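Local coordinates for protein PROBABLE CHAIN-FATTY-ACID-CoA LIGASE FADD13 (Mycobacterium tuberculosis, PDB 3T5C) that belongs to the AMP-binding enzyme family of the ANL clan and is represented here by its large N-terminal domain, an alpha/beta fold with several beta sheets, at residues K235-I240 / R259-F264; L239-R244 / A265-P270; R244-G249 / D271-I276; A250-L255 / G278-P283. One frame throughout, in Å; residues are numbered along the deposited sequence.

Interaction 1: residues K235-I240 / R259-F264; sequences KVWSLI and RQVPEF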
loop_
_atom_site.group_PDB
_atom_site.type_symbol
_atom_site.label_atom_id
_atom_site.label_comp_id
_atom_site.label_asym_id
_atom_site.label_seq_id
_atom_site.Cartn_x
_atom_site.Cartn_y
_atom_site.Cartn_z
ATOM N N LYS A 235 -9.562 -19.156 -8.550
ATOM C CA LYS A 235 -8.495 -19.039 -9.535
ATOM C C LYS A 235 -7.142 -18.587 -8.998
ATOM O O LYS A 235 -6.203 -18.458 -9.777
ATOM C CB LYS A 235 -8.922 -18.064 -10.637
ATOM C CG LYS A 235 -10.256 -18.384 -11.294
ATOM C CD LYS A 235 -10.705 -17.252 -12.211
ATOM C CE LYS A 235 -12.097 -17.523 -12.773
ATOM N NZ LYS A 235 -12.602 -16.415 -13.637
ATOM N N VAL A 236 -7.024 -18.333 -7.694
ATOM C CA VAL A 236 -5.740 -17.882 -7.148
ATOM C C VAL A 236 -4.609 -18.892 -7.254
ATOM O O VAL A 236 -3.476 -18.527 -7.574
ATOM C CB VAL A 236 -5.825 -17.469 -5.659
ATOM C CG1 VAL A 236 -6.344 -16.063 -5.542
ATOM C CG2 VAL A 236 -6.706 -18.435 -4.892
ATOM N N TRP A 237 -4.905 -20.155 -6.969
ATOM C CA TRP A 237 -3.867 -21.181 -7.030
ATOM C C TRP A 237 -3.311 -21.388 -8.433
ATOM O O TRP A 237 -2.100 -21.517 -8.599
ATOM C CB TRP A 237 -4.391 -22.488 -6.439
ATOM C CG TRP A 237 -4.483 -22.417 -4.940
ATOM C CD1 TRP A 237 -5.576 -22.687 -4.170
ATOM C CD2 TRP A 237 -3.448 -22.004 -4.037
ATOM N NE1 TRP A 237 -5.290 -22.464 -2.842
ATOM C CE2 TRP A 237 -3.991 -22.045 -2.733
ATOM C CE3 TRP A 237 -2.113 -21.601 -4.204
ATOM C CZ2 TRP A 237 -3.247 -21.696 -1.598
ATOM C CZ3 TRP A 237 -1.372 -21.255 -3.074
ATOM C CH2 TRP A 237 -1.944 -21.306 -1.787
ATOM N N SER A 238 -4.183 -21.402 -9.438
ATOM C CA SER A 238 -3.740 -21.559 -10.824
ATOM C C SER A 238 -2.844 -20.375 -11.171
ATOM O O SER A 238 -1.780 -20.538 -11.765
ATOM C CB SER A 238 -4.938 -21.589 -11.780
ATOM O OG SER A 238 -5.667 -22.799 -11.660
ATOM N N LEU A 239 -3.294 -19.181 -10.801
ATOM C CA LEU A 239 -2.539 -17.961 -11.043
ATOM C C LEU A 239 -1.172 -18.071 -10.369
ATOM O O LEU A 239 -0.140 -17.819 -10.988
ATOM C CB LEU A 239 -3.298 -16.752 -10.477
ATOM C CG LEU A 239 -2.593 -15.394 -10.528
ATOM C CD1 LEU A 239 -2.274 -15.032 -11.972
ATOM C CD2 LEU A 239 -3.486 -14.333 -9.885
ATOM N N ILE A 240 -1.184 -18.445 -9.092
ATOM C CA ILE A 240 0.039 -18.595 -8.317
ATOM C C ILE A 240 1.012 -19.533 -9.021
ATOM O O ILE A 240 2.191 -19.215 -9.186
ATOM C CB ILE A 240 -0.260 -19.161 -6.897
ATOM C CG1 ILE A 240 -0.933 -18.092 -6.036
ATOM C CG2 ILE A 240 1.024 -19.627 -6.232
ATOM C CD1 ILE A 240 -0.075 -16.893 -5.796
ATOM N N ARG A 259 -7.454 -22.286 1.540
ATOM C CA ARG A 259 -7.187 -23.656 1.952
ATOM C C ARG A 259 -8.451 -24.515 1.867
ATOM O O ARG A 259 -8.442 -25.691 2.224
ATOM C CB ARG A 259 -6.588 -23.687 3.370
ATOM C CG ARG A 259 -7.441 -23.081 4.473
ATOM C CD ARG A 259 -8.685 -23.914 4.742
ATOM N NE ARG A 259 -9.323 -23.563 6.005
ATOM C CZ ARG A 259 -8.753 -23.718 7.193
ATOM N NH1 ARG A 259 -7.528 -24.218 7.281
ATOM N NH2 ARG A 259 -9.406 -23.376 8.295
ATOM N N GLN A 260 -9.535 -23.917 1.376
ATOM C CA GLN A 260 -10.807 -24.620 1.226
ATOM C C GLN A 260 -10.954 -25.162 -0.195
ATOM O O GLN A 260 -11.229 -26.346 -0.386
ATOM C CB GLN A 260 -11.984 -23.687 1.532
ATOM C CG GLN A 260 -11.975 -23.055 2.923
ATOM C CD GLN A 260 -12.173 -24.059 4.047
ATOM O OE1 GLN A 260 -12.355 -23.679 5.205
ATOM N NE2 GLN A 260 -12.135 -25.345 3.715
ATOM N N VAL A 261 -10.773 -24.291 -1.186
ATOM C CA VAL A 261 -10.879 -24.675 -2.595
ATOM C C VAL A 261 -10.208 -26.032 -2.846
ATOM O O VAL A 261 -9.166 -26.340 -2.260
ATOM C CB VAL A 261 -10.239 -23.589 -3.515
ATOM C CG1 VAL A 261 -8.804 -23.341 -3.106
ATOM C CG2 VAL A 261 -10.301 -24.017 -4.978
ATOM N N PRO A 262 -10.806 -26.863 -3.721
ATOM C CA PRO A 262 -10.289 -28.194 -4.062
ATOM C C PRO A 262 -8.892 -28.224 -4.681
ATOM O O PRO A 262 -8.215 -29.251 -4.638
ATOM C CB PRO A 262 -11.357 -28.745 -5.007
ATOM C CG PRO A 262 -11.887 -27.514 -5.666
ATOM C CD PRO A 262 -12.032 -26.581 -4.489
ATOM N N GLU A 263 -8.463 -27.104 -5.254
ATOM C CA GLU A 263 -7.142 -27.042 -5.867
ATOM C C GLU A 263 -6.046 -27.043 -4.807
ATOM O O GLU A 263 -4.865 -27.194 -5.117
ATOM C CB GLU A 263 -7.015 -25.796 -6.747
ATOM C CG GLU A 263 -7.988 -25.770 -7.917
ATOM C CD GLU A 263 -7.504 -24.902 -9.070
ATOM O OE1 GLU A 263 -8.223 -24.817 -10.089
ATOM O OE2 GLU A 263 -6.406 -24.312 -8.961
ATOM N N PHE A 264 -6.449 -26.884 -3.552
ATOM C CA PHE A 264 -5.505 -26.868 -2.444
ATOM C C PHE A 264 -5.129 -28.299 -2.070
ATOM O O PHE A 264 -4.017 -28.564 -1.613
ATOM C CB PHE A 264 -6.126 -26.172 -1.234
ATOM C CG PHE A 264 -5.138 -25.818 -0.166
ATOM C CD1 PHE A 264 -4.280 -24.736 -0.329
ATOM C CD2 PHE A 264 -5.058 -26.567 1.003
ATOM C CE1 PHE A 264 -3.355 -24.402 0.657
ATOM C CE2 PHE A 264 -4.136 -26.242 1.996
ATOM C CZ PHE A 264 -3.282 -25.157 1.822
#
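Trp237 meets Val261 and Phe264 where helix 233-242 packs against the loop that follows helix 252-258 in the beta-alpha-beta crossover from strand 247-250 to strand 274-278. Val261 CG1 approaches the pyrrole edge of the indole, near its plane, and lies 3.5 Å from Trp237 CD1. Farther along the indole, Trp237 CZ2 sits 3.5 Å from Phe264 CD1, close to the plane of the phenyl ring and at its edge. The rings are inclined, with planes at 43° and the Phe264 centroid 5.6 Å from that of the six-membered ring of Trp237. On the outer flank the bond is polar: Ser238 OG donates to the syn lone pair of Glu263 OE2 over 3.2 Å. Glu263, extended beyond CG, carries its carboxylate out to the serine.

Second-shell contacts hold both aromatic groups. Trp237 NE1 gives its hydrogen to Met258 O, at the end of helix 252-258, which restrains the rotation of the indole and satisfies its polar atom. Lys293 makes a cation-pi contact with Phe264 and also bonds to Phe264 O. With CG anti to the backbone N (chi1 -166°), the Phe264 ring lies over the backbone of Arg259, whose CA stands over the centre of one ring face, 3.6 Å above the plane of Phe264.

Interaction 2: residues L239-R244 / A265-P270; sequences LIVEER and AELDAP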
loop_
_atom_site.group_PDB
_atom_site.type_symbol
_atom_site.label_atom_id
_atom_site.label_comp_id
_atom_site.label_asym_id
_atom_site.label_seq_id
_atom_site.Cartn_x
_atom_site.Cartn_y
_atom_site.Cartn_z
ATOM N N LEU A 239 -3.294 -19.181 -10.801
ATOM C CA LEU A 239 -2.539 -17.961 -11.043
ATOM C C LEU A 239 -1.172 -18.071 -10.369
ATOM O O LEU A 239 -0.140 -17.819 -10.988
ATOM C CB LEU A 239 -3.298 -16.752 -10.477
ATOM C CG LEU A 239 -2.593 -15.394 -10.528
ATOM C CD1 LEU A 239 -2.274 -15.032 -11.972
ATOM C CD2 LEU A 239 -3.486 -14.333 -9.885
ATOM N N ILE A 240 -1.184 -18.445 -9.092
ATOM C CA ILE A 240 0.039 -18.595 -8.317
ATOM C C ILE A 240 1.012 -19.533 -9.021
ATOM O O ILE A 240 2.191 -19.215 -9.186
ATOM C CB ILE A 240 -0.260 -19.161 -6.897
ATOM C CG1 ILE A 240 -0.933 -18.092 -6.036
ATOM C CG2 ILE A 240 1.024 -19.627 -6.232
ATOM C CD1 ILE A 240 -0.075 -16.893 -5.796
ATOM N N VAL A 241 0.503 -20.689 -9.435
ATOM C CA VAL A 241 1.320 -21.694 -10.109
ATOM C C VAL A 241 1.797 -21.227 -11.487
ATOM O O VAL A 241 2.987 -21.254 -11.775
ATOM C CB VAL A 241 0.539 -23.028 -10.259
ATOM C CG1 VAL A 241 1.435 -24.104 -10.864
ATOM C CG2 VAL A 241 0.015 -23.479 -8.897
ATOM N N GLU A 242 0.860 -20.789 -12.319
ATOM C CA GLU A 242 1.169 -20.328 -13.669
ATOM C C GLU A 242 2.170 -19.185 -13.742
ATOM O O GLU A 242 3.133 -19.264 -14.507
ATOM C CB GLU A 242 -0.119 -19.930 -14.394
ATOM C CG GLU A 242 -0.974 -21.121 -14.802
ATOM C CD GLU A 242 -2.321 -20.716 -15.368
ATOM O OE1 GLU A 242 -2.351 -19.856 -16.275
ATOM O OE2 GLU A 242 -3.351 -21.263 -14.910
ATOM N N GLU A 243 1.954 -18.125 -12.962
ATOM C CA GLU A 243 2.872 -16.985 -12.984
ATOM C C GLU A 243 4.117 -17.173 -12.124
ATOM O O GLU A 243 4.901 -16.243 -11.934
ATOM C CB GLU A 243 2.153 -15.693 -12.587
ATOM C CG GLU A 243 1.276 -15.096 -13.697
ATOM C CD GLU A 243 2.004 -14.951 -15.037
ATOM O OE1 GLU A 243 3.208 -14.636 -15.041
ATOM O OE2 GLU A 243 1.357 -15.141 -16.090
ATOM N N ARG A 244 4.290 -18.379 -11.601
ATOM C CA ARG A 244 5.462 -18.700 -10.799
ATOM C C ARG A 244 5.657 -17.764 -9.609
ATOM O O ARG A 244 6.785 -17.422 -9.251
ATOM C CB ARG A 244 6.698 -18.660 -11.697
ATOM C CG ARG A 244 7.594 -19.858 -11.563
ATOM C CD ARG A 244 7.628 -20.695 -12.829
ATOM N NE ARG A 244 8.870 -20.502 -13.570
ATOM C CZ ARG A 244 10.091 -20.759 -13.092
ATOM N NH1 ARG A 244 10.258 -21.226 -11.859
ATOM N NH2 ARG A 244 11.156 -20.547 -13.855
ATOM N N ALA A 265 -6.070 -29.217 -2.271
ATOM C CA ALA A 265 -5.866 -30.628 -1.951
ATOM C C ALA A 265 -4.496 -31.157 -2.383
ATOM O O ALA A 265 -3.706 -31.605 -1.552
ATOM C CB ALA A 265 -6.975 -31.466 -2.587
ATOM N N GLU A 266 -4.217 -31.100 -3.682
ATOM C CA GLU A 266 -2.945 -31.587 -4.212
ATOM C C GLU A 266 -2.095 -30.434 -4.733
ATOM O O GLU A 266 -1.318 -30.601 -5.676
ATOM C CB GLU A 266 -3.204 -32.568 -5.349
ATOM C CG GLU A 266 -4.297 -33.568 -5.058
ATOM C CD GLU A 266 -5.224 -33.745 -6.241
ATOM O OE1 GLU A 266 -4.740 -34.159 -7.318
ATOM O OE2 GLU A 266 -6.435 -33.462 -6.096
ATOM N N LEU A 267 -2.248 -29.268 -4.116
ATOM C CA LEU A 267 -1.508 -28.077 -4.523
ATOM C C LEU A 267 -0.005 -28.328 -4.579
ATOM O O LEU A 267 0.574 -28.919 -3.671
ATOM C CB LEU A 267 -1.827 -26.916 -3.566
ATOM C CG LEU A 267 -1.223 -25.519 -3.779
ATOM C CD1 LEU A 267 0.166 -25.457 -3.174
ATOM C CD2 LEU A 267 -1.203 -25.177 -5.261
ATOM N N ASP A 268 0.624 -27.876 -5.658
ATOM C CA ASP A 268 2.060 -28.048 -5.826
ATOM C C ASP A 268 2.668 -26.822 -6.489
ATOM O O ASP A 268 2.746 -26.744 -7.716
ATOM C CB ASP A 268 2.339 -29.295 -6.664
ATOM C CG ASP A 268 3.808 -29.486 -6.949
ATOM O OD1 ASP A 268 4.630 -29.241 -6.038
ATOM O OD2 ASP A 268 4.139 -29.893 -8.081
ATOM N N ALA A 269 3.095 -25.871 -5.660
ATOM C CA ALA A 269 3.697 -24.625 -6.128
ATOM C C ALA A 269 5.092 -24.454 -5.528
ATOM O O ALA A 269 5.262 -23.797 -4.501
ATOM C CB ALA A 269 2.812 -23.448 -5.741
ATOM N N PRO A 270 6.112 -25.047 -6.172
ATOM C CA PRO A 270 7.498 -24.968 -5.704
ATOM C C PRO A 270 8.110 -23.571 -5.728
ATOM O O PRO A 270 9.098 -23.309 -5.034
ATOM C CB PRO A 270 8.230 -25.947 -6.625
ATOM C CG PRO A 270 7.455 -25.859 -7.895
ATOM C CD PRO A 270 6.021 -25.847 -7.409
#
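Val241 CA and Ala269 CA come within 5.5 Å of each other where the last turn of helix 233-242 passes the irregular run 265-270, the part of the crossover loop that leads toward strand 274-278. The helix ends here in a Schellman motif: Arg244, with positive phi, is its C-prime residue, and Arg244 N bonds back to Val241 O over 3.2 Å. The motif is completed by Val245 N, which reaches back to Ile240 O. No hydrogen bond joins the two segments; methyl groups make nearly all of the contact.

Val241 carries most of it. With CG1 anti to the backbone N (chi1 -176°), its other branch, CG2, faces both loop methyl groups, lying 4.2 Å from Leu267 CD2 and equally far from Ala269 CB. The side chains of Val241 and Leu267 run antiparallel and overlap along their flanks rather than meeting head on. The CG1 branch of Val241 lies 4.3 Å from Asp268 O, the carboxylate side chain of Asp268 leaving its backbone on the side away from the helix.

Ala269 CB points at the helix and fits between two of its residues, touching Ile240 as well as Val241. Ile240 CD1 leads away from the loop, and the side chain as a whole packs on Leu201 of strand 199-202 and on Val245 and Phe272. The spacing of the methyl groups makes this a light surface association, grazed on its buried flank by Ile240 CG2, 4.2 Å from Ala269 CB.

Interaction 3: residues R244-G249 / D271-I276; sequences RVCIGG and DFRYFI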
loop_
_atom_site.group_PDB
_atom_site.type_symbol
_atom_site.label_atom_id
_atom_site.label_comp_id
_atom_site.label_asym_id
_atom_site.label_seq_id
_atom_site.Cartn_x
_atom_site.Cartn_y
_atom_site.Cartn_z
ATOM N N ARG A 244 4.290 -18.379 -11.601
ATOM C CA ARG A 244 5.462 -18.700 -10.799
ATOM C C ARG A 244 5.657 -17.764 -9.609
ATOM O O ARG A 244 6.785 -17.422 -9.251
ATOM C CB ARG A 244 6.698 -18.660 -11.697
ATOM C CG ARG A 244 7.594 -19.858 -11.563
ATOM C CD ARG A 244 7.628 -20.695 -12.829
ATOM N NE ARG A 244 8.870 -20.502 -13.570
ATOM C CZ ARG A 244 10.091 -20.759 -13.092
ATOM N NH1 ARG A 244 10.258 -21.226 -11.859
ATOM N NH2 ARG A 244 11.156 -20.547 -13.855
ATOM N N VAL A 245 4.555 -17.361 -8.990
ATOM C CA VAL A 245 4.603 -16.461 -7.846
ATOM C C VAL A 245 5.508 -16.963 -6.715
ATOM O O VAL A 245 5.460 -18.129 -6.336
ATOM C CB VAL A 245 3.178 -16.220 -7.304
ATOM C CG1 VAL A 245 3.217 -15.324 -6.072
ATOM C CG2 VAL A 245 2.318 -15.601 -8.401
ATOM N N CYS A 246 6.335 -16.066 -6.184
ATOM C CA CYS A 246 7.253 -16.389 -5.095
ATOM C C CYS A 246 6.688 -15.904 -3.753
ATOM O O CYS A 246 6.817 -16.577 -2.722
ATOM C CB CYS A 246 8.610 -15.705 -5.320
ATOM S SG CYS A 246 9.407 -16.010 -6.932
ATOM N N ILE A 247 6.068 -14.727 -3.787
ATOM C CA ILE A 247 5.505 -14.095 -2.596
ATOM C C ILE A 247 4.070 -13.655 -2.860
ATOM O O ILE A 247 3.717 -13.294 -3.983
ATOM C CB ILE A 247 6.318 -12.837 -2.216
ATOM C CG1 ILE A 247 7.790 -13.206 -2.044
ATOM C CG2 ILE A 247 5.745 -12.199 -0.955
ATOM C CD1 ILE A 247 8.720 -11.998 -1.970
ATOM N N GLY A 248 3.248 -13.669 -1.817
ATOM C CA GLY A 248 1.866 -13.257 -1.976
ATOM C C GLY A 248 1.326 -12.429 -0.822
ATOM O O GLY A 248 1.465 -12.797 0.349
ATOM N N GLY A 249 0.726 -11.291 -1.150
ATOM C CA GLY A 249 0.147 -10.455 -0.115
ATOM C C GLY A 249 -1.211 -11.045 0.225
ATOM O O GLY A 249 -1.930 -11.493 -0.670
ATOM N N ASP A 271 7.535 -22.672 -6.517
ATOM C CA ASP A 271 8.077 -21.318 -6.582
ATOM C C ASP A 271 7.531 -20.434 -5.470
ATOM O O ASP A 271 8.119 -19.400 -5.150
ATOM C CB ASP A 271 7.785 -20.692 -7.943
ATOM C CG ASP A 271 8.383 -21.490 -9.084
ATOM O OD1 ASP A 271 9.622 -21.655 -9.103
ATOM O OD2 ASP A 271 7.611 -21.956 -9.954
ATOM N N PHE A 272 6.420 -20.841 -4.867
ATOM C CA PHE A 272 5.847 -20.036 -3.801
ATOM C C PHE A 272 6.591 -20.242 -2.492
ATOM O O PHE A 272 6.722 -21.363 -2.010
ATOM C CB PHE A 272 4.369 -20.358 -3.602
ATOM C CG PHE A 272 3.616 -19.254 -2.924
ATOM C CD1 PHE A 272 3.235 -18.124 -3.639
ATOM C CD2 PHE A 272 3.352 -19.310 -1.560
ATOM C CE1 PHE A 272 2.603 -17.062 -3.005
ATOM C CE2 PHE A 272 2.721 -18.254 -0.915
ATOM C CZ PHE A 272 2.346 -17.126 -1.639
ATOM N N ARG A 273 7.077 -19.149 -1.916
ATOM C CA ARG A 273 7.823 -19.222 -0.670
ATOM C C ARG A 273 7.016 -18.832 0.577
ATOM O O ARG A 273 7.088 -19.521 1.599
ATOM C CB ARG A 273 9.075 -18.347 -0.752
ATOM C CG ARG A 273 10.015 -18.705 -1.890
ATOM C CD ARG A 273 11.459 -18.349 -1.536
ATOM N NE ARG A 273 11.667 -16.908 -1.378
ATOM C CZ ARG A 273 11.705 -16.038 -2.385
ATOM N NH1 ARG A 273 11.552 -16.454 -3.641
ATOM N NH2 ARG A 273 11.887 -14.750 -2.134
ATOM N N TYR A 274 6.267 -17.731 0.504
ATOM C CA TYR A 274 5.480 -17.285 1.651
ATOM C C TYR A 274 4.444 -16.213 1.360
ATOM O O TYR A 274 4.563 -15.457 0.395
ATOM C CB TYR A 274 6.396 -16.756 2.762
ATOM C CG TYR A 274 7.231 -15.552 2.367
ATOM C CD1 TYR A 274 8.491 -15.712 1.793
ATOM C CD2 TYR A 274 6.754 -14.248 2.555
ATOM C CE1 TYR A 274 9.263 -14.609 1.417
ATOM C CE2 TYR A 274 7.518 -13.139 2.179
ATOM C CZ TYR A 274 8.770 -13.326 1.613
ATOM O OH TYR A 274 9.538 -12.242 1.259
ATOM N N PHE A 275 3.426 -16.159 2.214
ATOM C CA PHE A 275 2.381 -15.149 2.103
ATOM C C PHE A 275 2.756 -14.040 3.072
ATOM O O PHE A 275 3.451 -14.285 4.051
ATOM C CB PHE A 275 1.012 -15.695 2.528
ATOM C CG PHE A 275 0.311 -16.499 1.474
ATOM C CD1 PHE A 275 0.406 -17.884 1.460
ATOM C CD2 PHE A 275 -0.450 -15.868 0.497
ATOM C CE1 PHE A 275 -0.248 -18.633 0.489
ATOM C CE2 PHE A 275 -1.109 -16.605 -0.483
ATOM C CZ PHE A 275 -1.007 -17.994 -0.486
ATOM N N ILE A 276 2.313 -12.822 2.790
ATOM C CA ILE A 276 2.555 -11.702 3.691
ATOM C C ILE A 276 1.173 -11.365 4.245
ATOM O O ILE A 276 0.317 -10.838 3.523
ATOM C CB ILE A 276 3.119 -10.462 2.964
ATOM C CG1 ILE A 276 4.462 -10.796 2.320
ATOM C CG2 ILE A 276 3.316 -9.325 3.961
ATOM C CD1 ILE A 276 5.047 -9.658 1.504
#
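Strands 247-250 and 274-278 are the parallel neighbours of a beta-alpha-beta unit whose crossover runs through helix 252-258. Cys246 O takes the first, weak rung from Tyr274 N and a shorter, straighter bond from Arg273 N beside it (2.7 Å, 166°). The ladder continues from Gly248 N to Tyr274 O (3.1 Å) and from Ile276 N to Gly248 O (2.6 Å).

On one face, the side chains of Ile247 and Tyr274 project together, flank to flank. Tyr274 CG stands between its backbone N and carbonyl carbon (chi1 62°), which brings the ring face against Ile247 CG1 in a CH-pi contact, 4.2 Å from CG1 to the ring centroid; Tyr274 OH bonds to Asp193 O. On the other face, Phe272 and Phe275 share the side of Gly248 that has no side chain, Phe272 CZ lying over the centre of the Phe275 ring. Arg273 sends its guanidinium to Asp198.

At the rim, Arg244 NH1 forms a salt bridge with Asp271 OD1 (2.9 Å), weak as a hydrogen bond, and the exact placing of the carboxylate is doubtful. The backbone ladder and the buried side chains on both faces are consistent with fixing the register, whereas this ion pair is weak.

Interaction 4: residues A250-L255 / G278-P283; sequences AVPAIL and GGAPMP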
loop_
_atom_site.group_PDB
_atom_site.type_symbol
_atom_site.label_atom_id
_atom_site.label_comp_id
_atom_site.label_asym_id
_atom_site.label_seq_id
_atom_site.Cartn_x
_atom_site.Cartn_y
_atom_site.Cartn_z
ATOM N N ALA A 250 -1.569 -11.065 1.505
ATOM C CA ALA A 250 -2.859 -11.614 1.893
ATOM C C ALA A 250 -3.239 -11.284 3.334
ATOM O O ALA A 250 -2.447 -10.699 4.075
ATOM C CB ALA A 250 -2.854 -13.125 1.689
ATOM N N VAL A 251 -4.467 -11.650 3.707
ATOM C CA VAL A 251 -4.989 -11.441 5.058
ATOM C C VAL A 251 -5.416 -12.814 5.565
ATOM O O VAL A 251 -5.623 -13.734 4.771
ATOM C CB VAL A 251 -6.222 -10.495 5.072
ATOM C CG1 VAL A 251 -5.942 -9.260 4.234
ATOM C CG2 VAL A 251 -7.459 -11.224 4.566
ATOM N N PRO A 252 -5.559 -12.976 6.891
ATOM C CA PRO A 252 -5.964 -14.286 7.416
ATOM C C PRO A 252 -7.247 -14.828 6.788
ATOM O O PRO A 252 -7.335 -16.018 6.483
ATOM C CB PRO A 252 -6.099 -14.028 8.914
ATOM C CG PRO A 252 -5.060 -12.958 9.157
ATOM C CD PRO A 252 -5.303 -12.027 7.990
ATOM N N ALA A 253 -8.230 -13.955 6.587
ATOM C CA ALA A 253 -9.500 -14.360 5.996
ATOM C C ALA A 253 -9.291 -14.996 4.628
ATOM O O ALA A 253 -9.877 -16.035 4.327
ATOM C CB ALA A 253 -10.427 -13.162 5.876
ATOM N N ILE A 254 -8.453 -14.367 3.806
ATOM C CA ILE A 254 -8.156 -14.866 2.465
ATOM C C ILE A 254 -7.480 -16.226 2.507
ATOM O O ILE A 254 -7.865 -17.131 1.775
ATOM C CB ILE A 254 -7.248 -13.881 1.682
ATOM C CG1 ILE A 254 -8.104 -12.794 1.026
ATOM C CG2 ILE A 254 -6.441 -14.627 0.632
ATOM C CD1 ILE A 254 -7.313 -11.813 0.177
ATOM N N LEU A 255 -6.470 -16.364 3.359
ATOM C CA LEU A 255 -5.751 -17.628 3.483
ATOM C C LEU A 255 -6.705 -18.725 3.935
ATOM O O LEU A 255 -6.593 -19.875 3.512
ATOM C CB LEU A 255 -4.592 -17.498 4.481
ATOM C CG LEU A 255 -3.504 -16.483 4.109
ATOM C CD1 LEU A 255 -2.429 -16.442 5.181
ATOM C CD2 LEU A 255 -2.900 -16.856 2.771
ATOM N N GLY A 278 -1.367 -9.358 6.776
ATOM C CA GLY A 278 -1.470 -8.106 7.504
ATOM C C GLY A 278 -2.416 -8.159 8.691
ATOM O O GLY A 278 -3.580 -8.540 8.550
ATOM N N GLY A 279 -1.906 -7.790 9.865
ATOM C CA GLY A 279 -2.714 -7.768 11.077
ATOM C C GLY A 279 -3.351 -9.075 11.513
ATOM O O GLY A 279 -3.176 -10.111 10.870
ATOM N N ALA A 280 -4.096 -9.013 12.615
ATOM C CA ALA A 280 -4.785 -10.174 13.184
ATOM C C ALA A 280 -3.905 -11.422 13.148
ATOM O O ALA A 280 -3.903 -12.152 12.154
ATOM C CB ALA A 280 -6.091 -10.430 12.429
ATOM N N PRO A 281 -3.159 -11.690 14.238
ATOM C CA PRO A 281 -2.270 -12.852 14.324
ATOM C C PRO A 281 -2.841 -14.110 13.678
ATOM O O PRO A 281 -4.058 -14.326 13.650
ATOM C CB PRO A 281 -2.058 -13.007 15.824
ATOM C CG PRO A 281 -2.040 -11.594 16.277
ATOM C CD PRO A 281 -3.215 -10.995 15.538
ATOM N N MET A 282 -1.951 -14.934 13.146
ATOM C CA MET A 282 -2.367 -16.160 12.496
ATOM C C MET A 282 -2.662 -17.254 13.505
ATOM O O MET A 282 -1.847 -17.541 14.391
ATOM C CB MET A 282 -1.292 -16.643 11.518
ATOM C CG MET A 282 -1.264 -15.876 10.217
ATOM S SD MET A 282 -2.824 -16.054 9.359
ATOM C CE MET A 282 -2.530 -17.559 8.427
ATOM N N PRO A 283 -3.851 -17.866 13.396
ATOM C CA PRO A 283 -4.217 -18.939 14.319
ATOM C C PRO A 283 -3.249 -20.105 14.125
ATOM O O PRO A 283 -2.993 -20.531 12.994
ATOM C CB PRO A 283 -5.655 -19.265 13.911
ATOM C CG PRO A 283 -5.707 -18.884 12.464
ATOM C CD PRO A 283 -4.941 -17.591 12.444
#
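Pro252 is the main bump of this contact: the first residue of helix 252-258, it presses its ring into a hollow formed by the turn that follows strand 274-278 of the beta-alpha-beta unit. Carbonyl oxygens line one part of the hollow, and Pro252 CG comes to 3.3 Å from Ala280 O and 3.8 Å from Gly279 O. Ala280 CB adds a looser apolar touch, and the thioether supplies another wall, with Met282 SD 3.8 Å from Pro252 CG. Gly279 and Ala280 both take positive phi where the loop curls around the ring.

At the mouth of the turn the two chains are tied by a parallel-sheet bond between these two strands, Gly278 N to Ala250 O, 3.2 Å long and in the carbonyl plane. One residue later Val251 occupies the N-cap position, and the chain rises into the helix.

Met282 in turn acts as a knob toward the helix. Bends at chi2 (-61°) and chi3 (-87°) fold the side chain back from the loop, so that the sulfur lies against the proline and the methyl reaches the next turn. Val297 and Gln299 of strand 296-302 also touch it. Leu255 and Met282 cross at about a right angle, and the join is tight, with Met282 CE only 3.4 Å from Leu255 CD1.

How the interactions relate
All four contacts pair the run 235-255 with 259-283 in the same order, so together they follow two lengths of chain side by side, from helix 233-242 through strand 247-250 to helix 252-258. Interactions 1 and 2 share that first helix, their centres 8 Å apart, and Trp237 CE3 touches Leu267 CD2 (3.8 Å) between them. Interaction 3 lies nearer the centre of the chain (17 Å from it, against 24 and 25 Å): Ile240 CG2 meets Phe272 CD1 at 3.7 Å, and Trp237 CH2 meets Phe275 CZ at 3.7 Å. The ladder runs on into interaction 4 through Ala250 N and Ile276 O, 2.8 Å apart, beside the packing of Phe275 on Leu255. Interactions 2 and 4 do not touch.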